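Local coordinates for protein phosphoserine aminotransferase (Bacillus circulans, PDB 2C0R) that catalyses the reversible, pyridoxal-phosphate-dependent transfer of an amino group between phosphoserine and 2-oxoglutarate, a step of serine biosynthesis, and a parallel reaction of pyridoxine biosynthesis, at residues V70-G75 with V204-V209; A82-N87 with L225-Y230; E152-A157 with H328-G333. The protein carries 1 engineered substitution. One frame throughout, in Å; residues are numbered along the deposited sequence.

Contact 1: residues V70-G75 with V204-V209; sequences VLFIQG and VTVVIV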
loop_
_atom_site.group_PDB
_atom_site.type_symbol
_atom_site.label_atom_id
_atom_site.label_comp_id
_atom_site.label_asym_id
_atom_site.label_seq_id
_atom_site.Cartn_x
_atom_site.Cartn_y
_atom_site.Cartn_z
ATOM N N VAL A 70 3.869 7.740 -15.316
ATOM C CA VAL A 70 3.560 7.806 -13.895
ATOM C C VAL A 70 3.152 6.401 -13.431
ATOM O O VAL A 70 2.188 5.849 -13.954
ATOM C CB VAL A 70 2.447 8.819 -13.608
ATOM C CG1 VAL A 70 2.068 8.833 -12.142
ATOM C CG2 VAL A 70 2.849 10.199 -14.111
ATOM N N LEU A 71 3.915 5.869 -12.482
ATOM C CA LEU A 71 3.617 4.605 -11.871
ATOM C C LEU A 71 3.114 4.798 -10.452
ATOM O O LEU A 71 3.559 5.718 -9.779
ATOM C CB LEU A 71 4.895 3.725 -11.834
ATOM C CG LEU A 71 5.632 3.605 -13.153
ATOM C CD1 LEU A 71 6.917 2.802 -12.937
ATOM C CD2 LEU A 71 4.780 2.991 -14.259
ATOM N N PHE A 72 2.261 3.897 -10.013
ATOM C CA PHE A 72 1.830 3.856 -8.629
ATOM C C PHE A 72 2.311 2.526 -8.067
ATOM O O PHE A 72 1.864 1.449 -8.540
ATOM C CB PHE A 72 0.328 3.958 -8.524
ATOM C CG PHE A 72 -0.218 5.258 -9.108
ATOM C CD1 PHE A 72 -1.146 5.228 -10.140
ATOM C CD2 PHE A 72 0.248 6.463 -8.588
ATOM C CE1 PHE A 72 -1.659 6.381 -10.711
ATOM C CE2 PHE A 72 -0.240 7.603 -9.180
ATOM C CZ PHE A 72 -1.143 7.571 -10.239
ATOM N N ILE A 73 3.201 2.602 -7.106
ATOM C CA ILE A 73 3.855 1.421 -6.527
ATOM C C ILE A 73 3.613 1.388 -5.040
ATOM O O ILE A 73 3.653 2.467 -4.420
ATOM C CB ILE A 73 5.347 1.426 -6.874
ATOM C CG1 ILE A 73 5.537 1.624 -8.371
ATOM C CG2 ILE A 73 5.995 0.172 -6.331
ATOM C CD1 ILE A 73 6.963 1.557 -8.928
ATOM N N GLN A 74 3.378 0.222 -4.467
ATOM C CA GLN A 74 3.241 0.134 -3.022
ATOM C C GLN A 74 4.628 0.039 -2.410
ATOM O O GLN A 74 5.630 -0.198 -3.098
ATOM C CB GLN A 74 2.354 -1.059 -2.627
ATOM C CG GLN A 74 0.937 -0.977 -3.184
ATOM C CD GLN A 74 0.107 -2.160 -2.765
ATOM O OE1 GLN A 74 0.020 -2.408 -1.584
ATOM N NE2 GLN A 74 -0.498 -2.875 -3.739
ATOM N N GLY A 75 4.623 0.182 -1.071
ATOM C CA GLY A 75 5.808 -0.072 -0.283
ATOM C C GLY A 75 6.559 1.157 0.197
ATOM O O GLY A 75 7.615 0.993 0.859
ATOM N N VAL A 204 0.578 4.721 -1.135
ATOM C CA VAL A 204 0.897 4.799 -2.544
ATOM C C VAL A 204 2.245 5.553 -2.684
ATOM O O VAL A 204 2.441 6.577 -2.019
ATOM C CB VAL A 204 -0.092 5.633 -3.376
ATOM C CG1 VAL A 204 0.081 5.288 -4.857
ATOM C CG2 VAL A 204 -1.520 5.452 -2.911
ATOM N N THR A 205 3.102 5.049 -3.520
ATOM C CA THR A 205 4.321 5.777 -3.899
ATOM C C THR A 205 4.170 6.139 -5.359
ATOM O O THR A 205 3.868 5.278 -6.212
ATOM C CB THR A 205 5.541 4.864 -3.654
ATOM O OG1 THR A 205 5.516 4.462 -2.276
ATOM C CG2 THR A 205 6.841 5.616 -3.890
ATOM N N VAL A 206 4.380 7.410 -5.660
ATOM C CA VAL A 206 4.365 7.882 -7.039
ATOM C C VAL A 206 5.768 7.795 -7.584
ATOM O O VAL A 206 6.673 8.303 -6.942
ATOM C CB VAL A 206 3.895 9.346 -7.066
ATOM C CG1 VAL A 206 4.046 9.887 -8.482
ATOM C CG2 VAL A 206 2.476 9.403 -6.569
ATOM N N VAL A 207 5.912 7.105 -8.695
ATOM C CA VAL A 207 7.206 6.962 -9.357
ATOM C C VAL A 207 7.064 7.434 -10.790
ATOM O O VAL A 207 6.226 6.888 -11.522
ATOM C CB VAL A 207 7.710 5.512 -9.316
ATOM C CG1 VAL A 207 9.031 5.364 -10.076
ATOM C CG2 VAL A 207 7.846 5.051 -7.891
ATOM N N ILE A 208 7.773 8.477 -11.165
ATOM C CA ILE A 208 7.651 9.017 -12.512
ATOM C C ILE A 208 8.966 8.720 -13.215
ATOM O O ILE A 208 9.994 9.185 -12.726
ATOM C CB ILE A 208 7.397 10.525 -12.487
ATOM C CG1 ILE A 208 6.250 10.910 -11.522
ATOM C CG2 ILE A 208 7.139 11.048 -13.883
ATOM C CD1 ILE A 208 5.969 12.399 -11.507
ATOM N N VAL A 209 8.921 7.943 -14.279
ATOM C CA VAL A 209 10.125 7.392 -14.847
ATOM C C VAL A 209 10.155 7.635 -16.345
ATOM O O VAL A 209 9.171 7.559 -17.059
ATOM C CB VAL A 209 10.208 5.893 -14.489
ATOM C CG1 VAL A 209 9.081 5.084 -15.158
ATOM C CG2 VAL A 209 11.592 5.393 -14.814
#

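Contact 2: residues A82-N87 with L225-Y230; sequences AMIPMN and LRYDTY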
loop_
_atom_site.group_PDB
_atom_site.type_symbol
_atom_site.label_atom_id
_atom_site.label_comp_id
_atom_site.label_asym_id
_atom_site.label_seq_id
_atom_site.Cartn_x
_atom_site.Cartn_y
_atom_site.Cartn_z
ATOM N N ALA A 82 15.409 0.361 -2.457
ATOM C CA ALA A 82 15.874 -0.955 -2.936
ATOM C C ALA A 82 15.600 -1.151 -4.415
ATOM O O ALA A 82 16.452 -1.638 -5.171
ATOM C CB ALA A 82 15.237 -2.052 -2.107
ATOM N N MET A 83 14.383 -0.770 -4.795
ATOM C CA MET A 83 14.039 -1.049 -6.208
ATOM C C MET A 83 14.883 -0.299 -7.226
ATOM O O MET A 83 15.198 -0.824 -8.294
ATOM C CB MET A 83 12.556 -0.741 -6.341
ATOM C CG MET A 83 11.940 -1.265 -7.629
ATOM S SD MET A 83 10.125 -1.040 -7.526
ATOM C CE MET A 83 9.757 -1.488 -9.255
ATOM N N ILE A 84 15.296 0.936 -6.894
ATOM C CA ILE A 84 16.158 1.693 -7.840
ATOM C C ILE A 84 17.498 0.986 -8.102
ATOM O O ILE A 84 17.804 0.645 -9.275
ATOM C CB ILE A 84 16.288 3.144 -7.290
ATOM C CG1 ILE A 84 14.994 3.920 -7.415
ATOM C CG2 ILE A 84 17.461 3.880 -7.941
ATOM C CD1 ILE A 84 14.892 5.042 -6.399
ATOM N N PRO A 85 18.340 0.704 -7.114
ATOM C CA PRO A 85 19.581 -0.024 -7.443
ATOM C C PRO A 85 19.290 -1.413 -7.979
ATOM O O PRO A 85 20.020 -1.909 -8.864
ATOM C CB PRO A 85 20.294 -0.100 -6.089
ATOM C CG PRO A 85 19.279 0.189 -5.036
ATOM C CD PRO A 85 18.279 1.088 -5.699
ATOM N N MET A 86 18.259 -2.097 -7.499
ATOM C CA MET A 86 17.960 -3.423 -8.089
ATOM C C MET A 86 17.733 -3.329 -9.583
ATOM O O MET A 86 18.115 -4.253 -10.327
ATOM C CB MET A 86 16.739 -4.034 -7.382
ATOM C CG MET A 86 17.054 -4.521 -5.981
ATOM S SD MET A 86 15.545 -5.012 -5.076
ATOM C CE MET A 86 15.882 -6.779 -5.016
ATOM N N ASN A 87 17.084 -2.264 -10.024
ATOM C CA ASN A 87 16.757 -2.180 -11.447
ATOM C C ASN A 87 17.912 -1.597 -12.267
ATOM O O ASN A 87 18.009 -1.977 -13.442
ATOM C CB ASN A 87 15.498 -1.343 -11.682
ATOM C CG ASN A 87 14.246 -2.171 -11.495
ATOM O OD1 ASN A 87 13.688 -2.598 -12.506
ATOM N ND2 ASN A 87 13.849 -2.429 -10.256
ATOM N N LEU A 225 9.263 -6.243 -8.255
ATOM C CA LEU A 225 10.339 -5.280 -8.069
ATOM C C LEU A 225 10.987 -4.891 -9.383
ATOM O O LEU A 225 12.061 -4.289 -9.378
ATOM C CB LEU A 225 11.376 -5.824 -7.084
ATOM C CG LEU A 225 10.894 -5.572 -5.641
ATOM C CD1 LEU A 225 11.805 -6.409 -4.751
ATOM C CD2 LEU A 225 10.904 -4.100 -5.273
ATOM N N ARG A 226 10.320 -5.182 -10.487
ATOM C CA ARG A 226 10.774 -4.737 -11.795
ATOM C C ARG A 226 9.975 -3.521 -12.213
ATOM O O ARG A 226 8.728 -3.571 -12.127
ATOM C CB ARG A 226 10.550 -5.831 -12.856
ATOM C CG ARG A 226 11.563 -6.960 -12.721
ATOM C CD ARG A 226 11.140 -8.160 -13.574
ATOM N NE ARG A 226 11.114 -7.818 -14.997
ATOM C CZ ARG A 226 11.252 -8.700 -15.989
ATOM N NH1 ARG A 226 11.451 -9.997 -15.792
ATOM N NH2 ARG A 226 11.196 -8.200 -17.219
ATOM N N TYR A 227 10.608 -2.441 -12.664
ATOM C CA TYR A 227 9.776 -1.342 -13.162
ATOM C C TYR A 227 8.936 -1.717 -14.377
ATOM O O TYR A 227 7.830 -1.182 -14.466
ATOM C CB TYR A 227 10.641 -0.091 -13.509
ATOM C CG TYR A 227 11.129 0.545 -12.227
ATOM C CD1 TYR A 227 12.475 0.572 -11.919
ATOM C CD2 TYR A 227 10.233 1.131 -11.320
ATOM C CE1 TYR A 227 12.963 1.151 -10.774
ATOM C CE2 TYR A 227 10.711 1.712 -10.128
ATOM C CZ TYR A 227 12.071 1.707 -9.884
ATOM O OH TYR A 227 12.532 2.245 -8.735
ATOM N N ASP A 228 9.439 -2.569 -15.279
ATOM C CA ASP A 228 8.604 -2.850 -16.479
ATOM C C ASP A 228 7.324 -3.567 -16.109
ATOM O O ASP A 228 6.314 -3.480 -16.844
ATOM C CB ASP A 228 9.472 -3.600 -17.498
ATOM C CG ASP A 228 10.004 -4.955 -17.086
ATOM O OD1 ASP A 228 9.707 -5.492 -16.004
ATOM O OD2 ASP A 228 10.797 -5.506 -17.894
ATOM N N THR A 229 7.293 -4.254 -14.973
ATOM C CA THR A 229 5.984 -4.808 -14.522
ATOM C C THR A 229 4.944 -3.713 -14.399
ATOM O O THR A 229 3.768 -3.902 -14.702
ATOM C CB THR A 229 6.142 -5.491 -13.153
ATOM O OG1 THR A 229 7.054 -6.564 -13.377
ATOM C CG2 THR A 229 4.791 -5.988 -12.604
ATOM N N TYR A 230 5.344 -2.560 -13.844
ATOM C CA TYR A 230 4.411 -1.429 -13.661
ATOM C C TYR A 230 4.198 -0.731 -14.986
ATOM O O TYR A 230 3.047 -0.374 -15.272
ATOM C CB TYR A 230 4.919 -0.479 -12.563
ATOM C CG TYR A 230 5.021 -1.224 -11.245
ATOM C CD1 TYR A 230 6.131 -1.943 -10.869
ATOM C CD2 TYR A 230 3.936 -1.194 -10.367
ATOM C CE1 TYR A 230 6.207 -2.609 -9.675
ATOM C CE2 TYR A 230 3.985 -1.875 -9.147
ATOM C CZ TYR A 230 5.119 -2.579 -8.819
ATOM O OH TYR A 230 5.184 -3.258 -7.615
#

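Contact 3: residues E152-A157 with H328-G333; sequences ETIEGA and HRSVGG. With PLP (pyridoxal-5'-phosphate), chain C.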
loop_
_atom_site.group_PDB
_atom_site.type_symbol
_atom_site.label_atom_id
_atom_site.label_comp_id
_atom_site.label_asym_id
_atom_site.label_seq_id
_atom_site.Cartn_x
_atom_site.Cartn_y
_atom_site.Cartn_z
ATOM N N GLU A 152 15.370 17.037 2.473
ATOM C CA GLU A 152 15.733 16.200 3.605
ATOM C C GLU A 152 14.774 16.560 4.735
ATOM O O GLU A 152 15.035 17.542 5.461
ATOM C CB GLU A 152 17.193 16.443 3.997
ATOM C CG GLU A 152 18.148 15.699 3.067
ATOM C CD GLU A 152 18.221 14.202 3.293
ATOM O OE1 GLU A 152 17.404 13.647 4.050
ATOM O OE2 GLU A 152 19.110 13.557 2.697
ATOM N N THR A 153 13.762 15.746 4.809
ATOM C CA THR A 153 12.622 15.951 5.695
ATOM C C THR A 153 12.990 16.045 7.164
ATOM O O THR A 153 12.293 16.764 7.894
ATOM C CB THR A 153 11.695 14.703 5.553
ATOM O OG1 THR A 153 11.763 14.324 4.165
ATOM C CG2 THR A 153 10.291 15.094 5.956
ATOM N N ILE A 154 14.029 15.306 7.586
ATOM C CA ILE A 154 14.370 15.293 9.020
ATOM C C ILE A 154 15.274 16.455 9.389
ATOM O O ILE A 154 15.133 17.043 10.468
ATOM C CB ILE A 154 14.999 13.925 9.386
ATOM C CG1 ILE A 154 13.899 12.867 9.443
ATOM C CG2 ILE A 154 15.813 14.014 10.667
ATOM C CD1 ILE A 154 14.368 11.431 9.496
ATOM N N GLU A 155 16.226 16.762 8.507
ATOM C CA GLU A 155 17.156 17.850 8.789
ATOM C C GLU A 155 16.583 19.224 8.451
ATOM O O GLU A 155 17.005 20.226 9.049
ATOM C CB GLU A 155 18.460 17.606 8.027
ATOM C CG GLU A 155 19.404 16.645 8.768
ATOM C CD GLU A 155 19.068 15.183 8.625
ATOM O OE1 GLU A 155 18.617 14.844 7.520
ATOM O OE2 GLU A 155 19.179 14.291 9.497
ATOM N N GLY A 156 15.629 19.298 7.524
ATOM C CA GLY A 156 15.047 20.576 7.158
ATOM C C GLY A 156 15.843 21.296 6.064
ATOM O O GLY A 156 15.785 22.520 5.979
ATOM N N ALA A 157 16.542 20.566 5.192
ATOM C CA ALA A 157 17.333 21.143 4.129
ATOM C C ALA A 157 16.664 20.790 2.796
ATOM O O ALA A 157 16.009 19.740 2.657
ATOM C CB ALA A 157 18.774 20.653 4.115
ATOM N N HIS A 328 12.222 14.988 14.694
ATOM C CA HIS A 328 12.339 13.517 14.693
ATOM C C HIS A 328 13.284 13.034 15.766
ATOM O O HIS A 328 14.236 13.733 16.125
ATOM C CB HIS A 328 12.855 13.203 13.291
ATOM C CG HIS A 328 12.982 11.727 13.049
ATOM N ND1 HIS A 328 14.074 10.962 13.376
ATOM C CD2 HIS A 328 12.089 10.893 12.482
ATOM C CE1 HIS A 328 13.850 9.709 13.026
ATOM N NE2 HIS A 328 12.651 9.644 12.484
ATOM N N ARG A 329 13.128 11.848 16.355
ATOM C CA ARG A 329 13.959 11.570 17.530
ATOM C C ARG A 329 15.454 11.487 17.269
ATOM O O ARG A 329 16.227 11.679 18.212
ATOM C CB ARG A 329 13.496 10.256 18.180
ATOM C CG ARG A 329 13.053 9.212 17.168
ATOM C CD ARG A 329 11.561 8.947 17.218
ATOM N NE ARG A 329 11.235 7.509 17.246
ATOM C CZ ARG A 329 10.011 7.083 17.547
ATOM N NH1 ARG A 329 9.690 5.804 17.578
ATOM N NH2 ARG A 329 9.061 7.975 17.827
ATOM N N SER A 330 15.922 11.212 16.058
ATOM C CA SER A 330 17.355 11.131 15.833
ATOM C C SER A 330 18.042 12.483 15.845
ATOM O O SER A 330 19.277 12.509 15.847
ATOM C CB SER A 330 17.673 10.504 14.462
ATOM O OG SER A 330 16.842 11.072 13.467
ATOM N N VAL A 331 17.246 13.554 15.804
ATOM C CA VAL A 331 17.899 14.849 15.659
ATOM C C VAL A 331 17.472 15.844 16.720
ATOM O O VAL A 331 18.186 16.830 16.918
ATOM C CB VAL A 331 17.637 15.444 14.260
ATOM C CG1 VAL A 331 18.301 14.539 13.234
ATOM C CG2 VAL A 331 16.161 15.577 14.006
ATOM N N GLY A 332 16.356 15.576 17.368
ATOM C CA GLY A 332 15.802 16.469 18.378
ATOM C C GLY A 332 15.317 17.778 17.791
ATOM O O GLY A 332 15.007 17.861 16.608
ATOM N N GLY A 333 15.254 18.817 18.619
ATOM C CA GLY A 333 14.737 20.083 18.151
ATOM C C GLY A 333 13.244 19.946 17.867
ATOM O O GLY A 333 12.541 19.056 18.353
HETATM N N1 PLP C . 12.322 9.765 1.758
HETATM C C2 PLP C . 11.931 10.942 2.321
HETATM C C2A PLP C . 12.609 12.211 1.808
HETATM C C3 PLP C . 10.967 10.968 3.285
HETATM O O3 PLP C . 10.525 12.142 3.811
HETATM C C4 PLP C . 10.341 9.781 3.626
HETATM C C4A PLP C . 9.255 9.802 4.703
HETATM C C5 PLP C . 10.809 8.594 3.103
HETATM C C6 PLP C . 11.733 8.578 2.108
HETATM C C5A PLP C . 10.246 7.253 3.595
HETATM O O4P PLP C . 8.937 7.054 3.073
HETATM P P PLP C . 8.088 5.745 3.400
HETATM O O1P PLP C . 6.869 5.841 2.525
HETATM O O2P PLP C . 7.770 5.862 4.876
HETATM O O3P PLP C . 8.966 4.584 3.095
HETATM O O HOH W 1 13.229 16.755 12.780
#

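Contact 1: residues V70-G75 with V204-V209
With CG1 beside its backbone N (chi1 -51°) and the chain extended beyond it, Ile73 lays CD1 against CG2 of Val207, 3.8 Å away; Val207 CG2, anti to its own carbonyl carbon, faces that methyl. The two strands form an antiparallel pair at one margin of the seven-stranded mixed sheet of the large domain, where strand 205-210 runs against both its neighbours as in other fold type I PLP enzymes. Two hydrogen-bonded pairs stitch them. Leu71 N reaches Val207 O at 2.7 Å, and Val207 N returns a bond to Leu71 O. Ile73 N donates to Thr205 O in the same way. The reverse bond, from Thr205 N to Ile73 O at 2.8 Å, is the bent one (147° at the hydrogen). Leu71, Ile73, Thr205 and Val207 share a face, which Gln80 and Met83 of helix 76-88 help to cover. Val70, Phe72, Val206 and Ile208 occupy the other, where the first three meet helix 45-61. There the Phe72 ring turns its edge to Val206, with CE2 4.2 Å from Val206 CG2, and makes an edge-to-face contact with His51. Just past the strand, Gln74 OE1 accepts from Gly75 N of the second subunit, and the bond is returned in kind. At the far end, Leu71 CD1 crosses to Val209 CG1 at 3.9 Å.

Contact 2: residues A82-N87 with L225-Y230
Met83 and Asn87, one helical turn apart, close on Tyr227 and form the tight part of this contact. An extended Met83 side chain, CG anti to the backbone N (chi1 -167°), carries CE over one face of the Tyr227 ring, 3.7 Å from its centroid; the sulfur follows obliquely, a Met-aromatic contact. The same methyl reaches Tyr230, 3.7 Å from its CE1. The Asn87 amide is held by three bonds that fix its rotation: ND2 donates to Leu225 O at 2.7 Å and to Met83 O at 2.9 Å, both acceptors lying near the amide plane, while OD1 takes Tyr227 N at 3.1 Å from above the carbonyl plane. Met83 O is gripped from opposite faces by Asn87 N and ND2. Helix 76-88, whose first turn carries the cofactor-binding Ala77 and Ser78, is tied by its last turns to the chain leading into the short helix 227-232 of the large domain. Ile84 adds CG1 against Tyr227 OH at 3.3 Å, a hydroxyl with a weak bond to Gln80. Leu225 CD2 packs on Met83 CG at 3.8 Å; looser is CD1, 4.0 Å from Met86 SD, on a side that meets Pro222 and Leu225 of the second subunit. Partly exposed Arg226 takes little part and forms a side-on salt bridge with Asp228, NE to OD1 and NH2 to OD2, each oxygen using its syn lone pair.

Contact 3: residues E152-A157 with H328-G333
A tight turn between strands 151-152 and 157-158, closed by a G1 beta bulge in which Gly156 and Ala157 both face Glu152, carries Ile154 against His328 in a loop of the C-terminal small domain. Ile154 CD1 stands over the centre of the imidazole, 3.7 Å from its centroid and only 5° off the ring normal, a CH-pi contact. The other branch, CG2, meets Val331 CG1 at 3.6 Å. For His328, CG anti to the backbone N (chi1 -177°) sets the ring against Ile154. Its ND1 bonds Ser330 twice: OG lies 2.8 Å away, and Ser330 N donates to it at 3.3 Å, tilted from the ring plane. Replacing His328 by alanine would probably leave the Ile154 methyl without the ring it rests on and Ser330 OG without its mate. No direct hydrogen bond joins the two segments; one water bridges them, donating to Ile154 O at 3.0 Å and accepting from His328 N at 2.8 Å. Next to Ile154, Thr153 belongs to the cofactor site: its OG1, shared with Ser176 OG, is 2.5 Å from PLP O3 in a bond where either could be the donor. Methyl-to-ring and methyl-to-methyl contact with a single bridging water sets the spacing of the loops without a direct polar bond, so the join is probably less directional than the bond between Thr153 and PLP.

Contacts 1 and 2 form one continuous core, their centres 11 Å apart: Ile73 CD1 packs 3.9 Å from Tyr227 CE2, and Leu71 CD2 lies 3.8 Å from Tyr230 C. Each strand of contact 1 is followed by a helix of contact 2 (68-73 by 76-88, 205-210 by 227-232), so the segments alternate, and both contacts touch the second subunit. Contact 3 lies apart, its centre about 25 Å from contact 1's and 29 Å from contact 2's. The cofactor stands between: Thr205 of contact 1 has its side chain about 5 Å from PLP, and Thr153 of contact 3 bonds it. Ala77, Ser78 and Gln196, with Asn238 and Thr239 of the second subunit, also hydrogen-bond it.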